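Long-range contacts in cytokinin riboside 5'-monophosphate phosphoribohydrolase (Corynebacterium glutamicum, PDB 5ZBL), which belongs to the possible lysine decarboxylase family of the SLOG clan and folds as a Rossmann-like domain around a parallel beta sheet: residues 119-127 and 148-156; 136-144 and 172-181. All blocks are in the same frame, centred on the assembly; numbering follows the deposited sequence.

Interaction 1: residues 119-127 and 148-156; sequences TLEELFEVW and WQPLLEMLE. With PO4 (phosphate ion), chain G.
Helix 119-127 and helix 149-156 run in broadly the same direction, their axes inclined by 40° and 13.8 Å apart at closest approach. That is too wide for backbones to meet, so long leucine and aromatic side chains bridge the gap, the nearest CA atoms being those of Leu120 with Leu151 and of Phe124 with Leu155. Leu151 is central: its CG lies anti to the backbone N (chi1 -173°), and the fork sends CD1 to the edge of the Phe124 ring, 3.7 Å from CZ, while CD2 meets Leu123 CD2 tip to tip at 4.2 Å. One turn on, Leu155 divides likewise. Its CD2 touches the same Phe124 edge, and Leu155 CD1 lies 3.6 Å from Trp127 CH2, approaching that ring obliquely. Trp148, just before the second helix, reaches back so that Leu120 CD2 lies at its ring edge, 3.7 Å from CZ3; Leu123 CD2 comes obliquely to the same atom. Thr119 turns its polar side elsewhere: OG1, beside its own backbone N (chi1 -63°), donates to phosphate O3 at 2.6 Å, and the N adds a weak bond to the same oxygen. The backbone N atoms of Gly118 and Ser19 are also hydrogen-bonded to this ion. Between the helices the contact is wholly apolar and buried, so it rests on shape and the exclusion of water, whereas the anion is held beyond it, at the N-terminal end of 119-127.

Interaction 2: residues 136-144 and 172-181; sequences QKPVALYDV and LIVESDPHAL. With EDO (1,2-ethanediol), chain E.
Leu172 opens the second segment by laying its CD1 3.5 Å from Val139 O and its CD2 against Leu141 CD1, the two leucine side chains crossing at about a right angle. Strand 173-175 then pairs in parallel with strand 139-142. Ile173 N donates to Val139 O and Ile173 O accepts from Leu141 N, so this residue bonds on both sides of Ala140. The small Ala140 suits its place, for its CB meets Ile173 CB at 3.8 Å and also touches Leu181 CG. Val174 points to the other face, beside Leu141, as a beta-branched residue well suited to a strand. Glu175 repeats the pattern: its N donates to Leu141 O, and its O takes Asp143 N at 2.7 Å, the donor standing 44° out of the carbonyl plane. The Glu175 side chain bends at chi2 (-59°), bringing OE2 to ethanediol O1, which donates to it, while ethanediol O2 donates to Asp143 OD2 at 2.6 Å. Ser176 CB lies by the O of Asp143, the residue at the centre of an inverse gamma turn. Asp177 is the N-cap of the next helix, its OD2 accepting from Ala180 N at 3.0 Å. Pro178, fitting the first turn of that helix, lies against the hydroxyl end of Tyr142, whose OH is bonded to Ala30 O. Leu181 closes the segment, pressing CD1 to Tyr142 CB at 3.5 Å. Strand 173-175 is an edge strand of the sheet within this chain, with strand 139-142 between it and strand 110-112. Helix 117-130 covers the face of Val139 and Leu141, while on the Ala140 and Tyr142 face lie helix 178-186 and, beside Tyr142, helix 25-40.

In the fold
From the N terminus, the chain passes through helix 117-130 and strand 139-142 before helix 149-160 returns to helix 117-130, where interaction 1 closes a loop around the strand. Strand 173-175 then comes back to strand 139-142, and interaction 2 closes a second loop that holds helix 149-160. The segments alternate along the chain, so the two contacts cross rather than nest. They also meet in space: Asp143 receives probable hydrogen bonds from Trp148 N and Gln149 NE2, and Leu123 packs on Leu141. Together they tie the last two strands of the parallel sheet to the helix pair on one face and to helix 178-186 on the other.

Interaction 1: residues 119-127 and 148-156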
loop_
_atom_site.group_PDB
_atom_site.type_symbol
_atom_site.label_atom_id
_atom_site.label_comp_id
_atom_site.label_asym_id
_atom_site.label_seq_id
_atom_site.Cartn_x
_atom_site.Cartn_y
_atom_site.Cartn_z
ATOM N N THR A 119 0.755 5.189 5.309
ATOM C CA THR A 119 0.074 4.346 6.271
ATOM C C THR A 119 -0.718 3.255 5.541
ATOM O O THR A 119 -0.671 2.086 5.901
ATOM C CB THR A 119 -0.805 5.225 7.239
ATOM O OG1 THR A 119 0.055 6.117 7.988
ATOM C CG2 THR A 119 -1.631 4.347 8.191
ATOM N N LEU A 120 -1.445 3.667 4.528
ATOM C CA LEU A 120 -2.194 2.764 3.684
ATOM C C LEU A 120 -1.297 1.729 3.017
ATOM O O LEU A 120 -1.571 0.523 3.082
ATOM C CB LEU A 120 -3.021 3.558 2.637
ATOM C CG LEU A 120 -4.456 3.832 3.066
ATOM C CD1 LEU A 120 -5.239 4.733 2.131
ATOM C CD2 LEU A 120 -5.201 2.523 3.114
ATOM N N GLU A 121 -0.204 2.194 2.421
ATOM C CA GLU A 121 0.790 1.290 1.853
ATOM C C GLU A 121 1.283 0.227 2.862
ATOM O O GLU A 121 1.398 -0.966 2.527
ATOM C CB GLU A 121 1.965 2.072 1.340
ATOM C CG GLU A 121 2.917 1.316 0.462
ATOM C CD GLU A 121 3.915 0.481 1.233
ATOM O OE1 GLU A 121 4.373 0.948 2.303
ATOM O OE2 GLU A 121 4.250 -0.659 0.775
ATOM N N GLU A 122 1.621 0.650 4.075
ATOM C CA GLU A 122 2.112 -0.315 5.065
ATOM C C GLU A 122 1.025 -1.355 5.345
ATOM O O GLU A 122 1.333 -2.515 5.500
ATOM C CB GLU A 122 2.604 0.359 6.358
ATOM C CG GLU A 122 4.064 0.823 6.305
ATOM C CD GLU A 122 4.354 2.121 7.082
ATOM O OE1 GLU A 122 3.439 2.984 7.211
ATOM O OE2 GLU A 122 5.521 2.318 7.538
ATOM N N LEU A 123 -0.234 -0.932 5.368
ATOM C CA LEU A 123 -1.308 -1.799 5.742
ATOM C C LEU A 123 -1.529 -2.879 4.665
ATOM O O LEU A 123 -1.707 -4.057 4.961
ATOM C CB LEU A 123 -2.580 -0.977 5.980
ATOM C CG LEU A 123 -3.839 -1.808 6.247
ATOM C CD1 LEU A 123 -3.684 -2.504 7.547
ATOM C CD2 LEU A 123 -5.084 -0.951 6.218
ATOM N N PHE A 124 -1.509 -2.455 3.420
ATOM C CA PHE A 124 -1.679 -3.360 2.300
ATOM C C PHE A 124 -0.483 -4.280 2.091
ATOM O O PHE A 124 -0.626 -5.415 1.597
ATOM C CB PHE A 124 -2.040 -2.561 1.041
ATOM C CG PHE A 124 -3.490 -2.217 0.969
ATOM C CD1 PHE A 124 -4.422 -3.221 0.764
ATOM C CD2 PHE A 124 -3.936 -0.925 1.114
ATOM C CE1 PHE A 124 -5.771 -2.943 0.696
ATOM C CE2 PHE A 124 -5.287 -0.637 1.064
ATOM C CZ PHE A 124 -6.200 -1.651 0.863
ATOM N N GLU A 125 0.686 -3.779 2.459
ATOM C CA GLU A 125 1.898 -4.568 2.545
ATOM C C GLU A 125 1.741 -5.748 3.525
ATOM O O GLU A 125 1.963 -6.924 3.120
ATOM C CB GLU A 125 3.071 -3.661 2.888
ATOM C CG GLU A 125 4.447 -4.285 3.047
ATOM C CD GLU A 125 5.075 -4.671 1.756
ATOM O OE1 GLU A 125 6.075 -4.041 1.337
ATOM O OE2 GLU A 125 4.564 -5.626 1.175
ATOM N N VAL A 126 1.283 -5.505 4.755
ATOM C CA VAL A 126 1.185 -6.661 5.657
ATOM C C VAL A 126 0.119 -7.645 5.163
ATOM O O VAL A 126 0.300 -8.841 5.306
ATOM C CB VAL A 126 1.026 -6.318 7.151
ATOM C CG1 VAL A 126 2.100 -5.335 7.568
ATOM C CG2 VAL A 126 -0.345 -5.777 7.472
ATOM N N TRP A 127 -0.961 -7.148 4.566
ATOM C CA TRP A 127 -1.987 -8.032 4.004
ATOM C C TRP A 127 -1.472 -8.883 2.860
ATOM O O TRP A 127 -1.705 -10.083 2.820
ATOM C CB TRP A 127 -3.219 -7.239 3.503
ATOM C CG TRP A 127 -4.209 -6.932 4.550
ATOM C CD1 TRP A 127 -4.441 -7.627 5.710
ATOM C CD2 TRP A 127 -5.146 -5.862 4.534
ATOM N NE1 TRP A 127 -5.448 -7.043 6.411
ATOM C CE2 TRP A 127 -5.902 -5.954 5.717
ATOM C CE3 TRP A 127 -5.412 -4.826 3.642
ATOM C CZ2 TRP A 127 -6.911 -5.049 6.026
ATOM C CZ3 TRP A 127 -6.415 -3.926 3.948
ATOM C CH2 TRP A 127 -7.146 -4.035 5.135
ATOM N N TRP A 148 -11.796 4.396 8.749
ATOM C CA TRP A 148 -11.560 3.299 7.856
ATOM C C TRP A 148 -12.816 2.843 7.114
ATOM O O TRP A 148 -12.725 1.998 6.259
ATOM C CB TRP A 148 -10.895 2.146 8.589
ATOM C CG TRP A 148 -9.577 2.475 9.042
ATOM C CD1 TRP A 148 -9.192 2.679 10.320
ATOM C CD2 TRP A 148 -8.420 2.638 8.234
ATOM N NE1 TRP A 148 -7.863 2.956 10.371
ATOM C CE2 TRP A 148 -7.354 2.947 9.102
ATOM C CE3 TRP A 148 -8.168 2.519 6.858
ATOM C CZ2 TRP A 148 -6.044 3.159 8.649
ATOM C CZ3 TRP A 148 -6.863 2.736 6.390
ATOM C CH2 TRP A 148 -5.808 3.044 7.302
ATOM N N GLN A 149 -13.973 3.440 7.372
ATOM C CA GLN A 149 -15.202 2.902 6.759
ATOM C C GLN A 149 -15.194 2.881 5.214
ATOM O O GLN A 149 -15.608 1.878 4.616
ATOM C CB GLN A 149 -16.475 3.546 7.349
ATOM C CG GLN A 149 -16.714 3.133 8.826
ATOM C CD GLN A 149 -16.926 1.648 9.014
ATOM O OE1 GLN A 149 -17.564 1.014 8.200
ATOM N NE2 GLN A 149 -16.409 1.092 10.096
ATOM N N PRO A 150 -14.682 3.949 4.573
ATOM C CA PRO A 150 -14.647 3.913 3.114
ATOM C C PRO A 150 -13.703 2.851 2.493
ATOM O O PRO A 150 -13.984 2.307 1.423
ATOM C CB PRO A 150 -14.207 5.339 2.735
ATOM C CG PRO A 150 -14.499 6.195 3.953
ATOM C CD PRO A 150 -14.387 5.288 5.133
ATOM N N LEU A 151 -12.590 2.563 3.143
ATOM C CA LEU A 151 -11.713 1.490 2.691
ATOM C C LEU A 151 -12.380 0.145 2.829
ATOM O O LEU A 151 -12.164 -0.733 2.008
ATOM C CB LEU A 151 -10.424 1.455 3.496
ATOM C CG LEU A 151 -9.415 0.452 2.947
ATOM C CD1 LEU A 151 -8.666 0.990 1.728
ATOM C CD2 LEU A 151 -8.496 0.039 4.071
ATOM N N LEU A 152 -13.149 -0.041 3.893
ATOM C CA LEU A 152 -13.857 -1.299 4.072
ATOM C C LEU A 152 -14.868 -1.517 2.944
ATOM O O LEU A 152 -15.004 -2.641 2.436
ATOM C CB LEU A 152 -14.561 -1.331 5.430
ATOM C CG LEU A 152 -13.682 -1.530 6.669
ATOM C CD1 LEU A 152 -14.634 -1.683 7.839
ATOM C CD2 LEU A 152 -12.774 -2.736 6.576
ATOM N N GLU A 153 -15.557 -0.441 2.557
ATOM C CA GLU A 153 -16.414 -0.472 1.390
ATOM C C GLU A 153 -15.647 -0.928 0.163
ATOM O O GLU A 153 -16.085 -1.853 -0.532
ATOM C CB GLU A 153 -17.049 0.895 1.130
ATOM C CG GLU A 153 -18.085 0.895 0.008
ATOM C CD GLU A 153 -19.227 -0.118 0.231
ATOM O OE1 GLU A 153 -19.671 -0.281 1.404
ATOM O OE2 GLU A 153 -19.690 -0.735 -0.766
ATOM N N MET A 154 -14.493 -0.305 -0.066
ATOM C CA MET A 154 -13.655 -0.669 -1.176
ATOM C C MET A 154 -13.337 -2.158 -1.153
ATOM O O MET A 154 -13.456 -2.786 -2.189
ATOM C CB MET A 154 -12.354 0.176 -1.232
ATOM C CG MET A 154 -11.432 -0.083 -2.452
ATOM S SD MET A 154 -12.142 0.193 -4.121
ATOM C CE MET A 154 -10.964 -0.648 -5.160
ATOM N N LEU A 155 -12.936 -2.685 0.008
ATOM C CA LEU A 155 -12.567 -4.068 0.168
ATOM C C LEU A 155 -13.735 -5.015 0.012
ATOM O O LEU A 155 -13.580 -6.098 -0.516
ATOM C CB LEU A 155 -11.962 -4.322 1.551
ATOM C CG LEU A 155 -10.591 -3.714 1.792
ATOM C CD1 LEU A 155 -10.129 -4.113 3.195
ATOM C CD2 LEU A 155 -9.577 -4.162 0.747
ATOM N N GLU A 156 -14.887 -4.615 0.530
ATOM C CA GLU A 156 -16.135 -5.365 0.346
ATOM C C GLU A 156 -16.387 -5.498 -1.174
ATOM O O GLU A 156 -16.570 -6.613 -1.676
ATOM C CB GLU A 156 -17.271 -4.657 1.093
ATOM C CG GLU A 156 -18.687 -5.185 0.910
ATOM C CD GLU A 156 -18.776 -6.670 1.164
ATOM O OE1 GLU A 156 -19.432 -7.393 0.354
ATOM O OE2 GLU A 156 -18.140 -7.111 2.151
HETATM P P PO4 G . 1.847 9.017 5.792
HETATM O O1 PO4 G . 1.545 10.372 6.363
HETATM O O2 PO4 G . 3.267 8.641 6.163
HETATM O O3 PO4 G . 0.919 7.993 6.398
HETATM O O4 PO4 G . 1.692 9.105 4.313
#

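Interaction 2: residues 136-144 and 172-181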
loop_
_atom_site.group_PDB
_atom_site.type_symbol
_atom_site.label_atom_id
_atom_site.label_comp_id
_atom_site.label_asym_id
_atom_site.label_seq_id
_atom_site.Cartn_x
_atom_site.Cartn_y
_atom_site.Cartn_z
ATOM N N GLN A 136 1.361 -14.753 10.458
ATOM C CA GLN A 136 -0.058 -14.748 10.806
ATOM C C GLN A 136 -0.238 -14.057 12.153
ATOM O O GLN A 136 -0.296 -14.693 13.205
ATOM C CB GLN A 136 -0.679 -16.150 10.738
ATOM C CG GLN A 136 -0.989 -16.596 9.295
ATOM C CD GLN A 136 -2.380 -17.208 9.106
ATOM O OE1 GLN A 136 -2.821 -18.048 9.899
ATOM N NE2 GLN A 136 -3.068 -16.797 8.036
ATOM N N LYS A 137 -0.324 -12.728 12.068
ATOM C CA LYS A 137 -0.405 -11.841 13.194
ATOM C C LYS A 137 -1.653 -11.000 12.999
ATOM O O LYS A 137 -1.974 -10.648 11.889
ATOM C CB LYS A 137 0.834 -10.940 13.245
ATOM C CG LYS A 137 2.147 -11.672 13.526
ATOM C CD LYS A 137 3.356 -10.744 13.369
ATOM C CE LYS A 137 4.651 -11.407 13.851
ATOM N NZ LYS A 137 5.828 -10.527 13.617
ATOM N N PRO A 138 -2.357 -10.656 14.077
ATOM C CA PRO A 138 -3.581 -9.847 13.919
ATOM C C PRO A 138 -3.297 -8.470 13.330
ATOM O O PRO A 138 -2.282 -7.863 13.658
ATOM C CB PRO A 138 -4.102 -9.697 15.342
ATOM C CG PRO A 138 -2.933 -9.983 16.222
ATOM C CD PRO A 138 -2.022 -10.925 15.492
ATOM N N VAL A 139 -4.167 -8.040 12.425
ATOM C CA VAL A 139 -4.121 -6.680 11.838
ATOM C C VAL A 139 -5.404 -5.985 12.262
ATOM O O VAL A 139 -6.495 -6.548 12.120
ATOM C CB VAL A 139 -4.018 -6.725 10.335
ATOM C CG1 VAL A 139 -3.940 -5.316 9.737
ATOM C CG2 VAL A 139 -2.806 -7.551 9.953
ATOM N N ALA A 140 -5.263 -4.800 12.850
ATOM C CA ALA A 140 -6.407 -4.075 13.381
ATOM C C ALA A 140 -6.477 -2.672 12.800
ATOM O O ALA A 140 -5.462 -1.988 12.687
ATOM C CB ALA A 140 -6.327 -4.005 14.883
ATOM N N LEU A 141 -7.686 -2.255 12.443
ATOM C CA LEU A 141 -7.941 -0.902 11.979
ATOM C C LEU A 141 -8.579 -0.116 13.122
ATOM O O LEU A 141 -9.661 -0.442 13.578
ATOM C CB LEU A 141 -8.853 -0.930 10.762
ATOM C CG LEU A 141 -8.457 -1.814 9.592
ATOM C CD1 LEU A 141 -9.479 -1.618 8.478
ATOM C CD2 LEU A 141 -7.051 -1.484 9.124
ATOM N N TYR A 142 -7.867 0.893 13.600
ATOM C CA TYR A 142 -8.346 1.739 14.677
ATOM C C TYR A 142 -9.247 2.785 14.020
ATOM O O TYR A 142 -8.763 3.786 13.443
ATOM C CB TYR A 142 -7.152 2.348 15.438
ATOM C CG TYR A 142 -7.432 3.158 16.704
ATOM C CD1 TYR A 142 -8.471 2.835 17.570
ATOM C CD2 TYR A 142 -6.614 4.238 17.039
ATOM C CE1 TYR A 142 -8.677 3.553 18.718
ATOM C CE2 TYR A 142 -6.806 4.961 18.194
ATOM C CZ TYR A 142 -7.856 4.627 19.034
ATOM O OH TYR A 142 -8.095 5.353 20.220
ATOM N N ASP A 143 -10.562 2.562 14.147
ATOM C CA ASP A 143 -11.551 3.283 13.358
ATOM C C ASP A 143 -12.009 4.629 13.981
ATOM O O ASP A 143 -13.188 4.871 14.198
ATOM C CB ASP A 143 -12.720 2.335 13.092
ATOM C CG ASP A 143 -13.587 2.756 11.926
ATOM O OD1 ASP A 143 -13.088 3.413 10.973
ATOM O OD2 ASP A 143 -14.779 2.370 11.964
ATOM N N VAL A 144 -11.056 5.514 14.214
ATOM C CA VAL A 144 -11.329 6.786 14.875
ATOM C C VAL A 144 -12.229 7.610 13.970
ATOM O O VAL A 144 -11.792 7.961 12.882
ATOM C CB VAL A 144 -10.051 7.611 15.132
ATOM C CG1 VAL A 144 -10.388 8.951 15.723
ATOM C CG2 VAL A 144 -9.124 6.877 16.070
ATOM N N LEU A 172 -10.221 -9.672 10.049
ATOM C CA LEU A 172 -9.724 -8.328 10.205
ATOM C C LEU A 172 -10.367 -7.652 11.424
ATOM O O LEU A 172 -11.585 -7.576 11.497
ATOM C CB LEU A 172 -10.093 -7.541 8.930
ATOM C CG LEU A 172 -9.780 -6.062 8.947
ATOM C CD1 LEU A 172 -8.292 -5.871 9.208
ATOM C CD2 LEU A 172 -10.219 -5.440 7.636
ATOM N N ILE A 173 -9.572 -7.140 12.356
ATOM C CA ILE A 173 -10.141 -6.408 13.503
ATOM C C ILE A 173 -10.387 -4.970 13.093
ATOM O O ILE A 173 -9.543 -4.347 12.491
ATOM C CB ILE A 173 -9.225 -6.483 14.739
ATOM C CG1 ILE A 173 -9.003 -7.950 15.175
ATOM C CG2 ILE A 173 -9.809 -5.730 15.888
ATOM C CD1 ILE A 173 -7.655 -8.150 15.811
ATOM N N VAL A 174 -11.581 -4.470 13.362
ATOM C CA VAL A 174 -11.953 -3.064 13.120
ATOM C C VAL A 174 -12.638 -2.491 14.378
ATOM O O VAL A 174 -13.701 -2.931 14.722
ATOM C CB VAL A 174 -12.945 -2.956 11.949
ATOM C CG1 VAL A 174 -13.301 -1.479 11.666
ATOM C CG2 VAL A 174 -12.375 -3.665 10.724
ATOM N N GLU A 175 -12.038 -1.530 15.076
ATOM C CA GLU A 175 -12.686 -0.990 16.278
ATOM C C GLU A 175 -12.411 0.502 16.464
ATOM O O GLU A 175 -11.357 0.955 16.168
ATOM C CB GLU A 175 -12.260 -1.749 17.517
ATOM C CG GLU A 175 -12.596 -3.240 17.604
ATOM C CD GLU A 175 -14.082 -3.646 17.520
ATOM O OE1 GLU A 175 -14.295 -4.858 17.246
ATOM O OE2 GLU A 175 -15.019 -2.819 17.701
ATOM N N SER A 176 -13.396 1.258 16.920
ATOM C CA SER A 176 -13.218 2.661 17.264
ATOM C C SER A 176 -12.741 2.768 18.692
ATOM O O SER A 176 -12.111 3.766 19.048
ATOM C CB SER A 176 -14.517 3.432 17.106
ATOM O OG SER A 176 -15.532 2.783 17.870
ATOM N N ASP A 177 -13.031 1.751 19.510
ATOM C CA ASP A 177 -12.712 1.791 20.944
ATOM C C ASP A 177 -11.391 1.079 21.180
ATOM O O ASP A 177 -11.215 -0.079 20.722
ATOM C CB ASP A 177 -13.809 1.121 21.769
ATOM C CG ASP A 177 -13.570 1.220 23.259
ATOM O OD1 ASP A 177 -13.804 2.295 23.853
ATOM O OD2 ASP A 177 -13.181 0.208 23.852
ATOM N N PRO A 178 -10.454 1.752 21.881
ATOM C CA PRO A 178 -9.113 1.167 22.080
ATOM C C PRO A 178 -9.086 -0.073 22.917
ATOM O O PRO A 178 -8.271 -0.973 22.670
ATOM C CB PRO A 178 -8.323 2.295 22.753
ATOM C CG PRO A 178 -9.364 3.168 23.342
ATOM C CD PRO A 178 -10.519 3.127 22.384
ATOM N N HIS A 179 -9.962 -0.122 23.917
ATOM C CA HIS A 179 -10.131 -1.312 24.755
ATOM C C HIS A 179 -10.541 -2.486 23.919
ATOM O O HIS A 179 -9.894 -3.544 23.991
ATOM C CB HIS A 179 -11.119 -1.066 25.907
ATOM C CG HIS A 179 -10.525 -0.259 27.028
ATOM N ND1 HIS A 179 -10.584 1.122 27.074
ATOM C CD2 HIS A 179 -9.814 -0.636 28.115
ATOM C CE1 HIS A 179 -9.956 1.557 28.148
ATOM N NE2 HIS A 179 -9.458 0.511 28.783
ATOM N N ALA A 180 -11.587 -2.281 23.115
ATOM C CA ALA A 180 -12.110 -3.317 22.246
ATOM C C ALA A 180 -11.086 -3.780 21.180
ATOM O O ALA A 180 -11.011 -4.971 20.876
ATOM C CB ALA A 180 -13.389 -2.852 21.593
ATOM N N LEU A 181 -10.298 -2.828 20.665
ATOM C CA LEU A 181 -9.247 -3.074 19.701
ATOM C C LEU A 181 -8.101 -3.935 20.220
ATOM O O LEU A 181 -7.682 -4.891 19.541
ATOM C CB LEU A 181 -8.659 -1.749 19.207
ATOM C CG LEU A 181 -7.676 -1.903 18.006
ATOM C CD1 LEU A 181 -7.796 -0.768 17.012
ATOM C CD2 LEU A 181 -6.242 -1.998 18.472
HETATM C C1 EDO E . -16.898 -0.322 15.514
HETATM O O1 EDO E . -16.974 -1.706 15.867
HETATM C C2 EDO E . -15.815 -0.119 14.444
HETATM O O2 EDO E . -16.225 0.869 13.492
#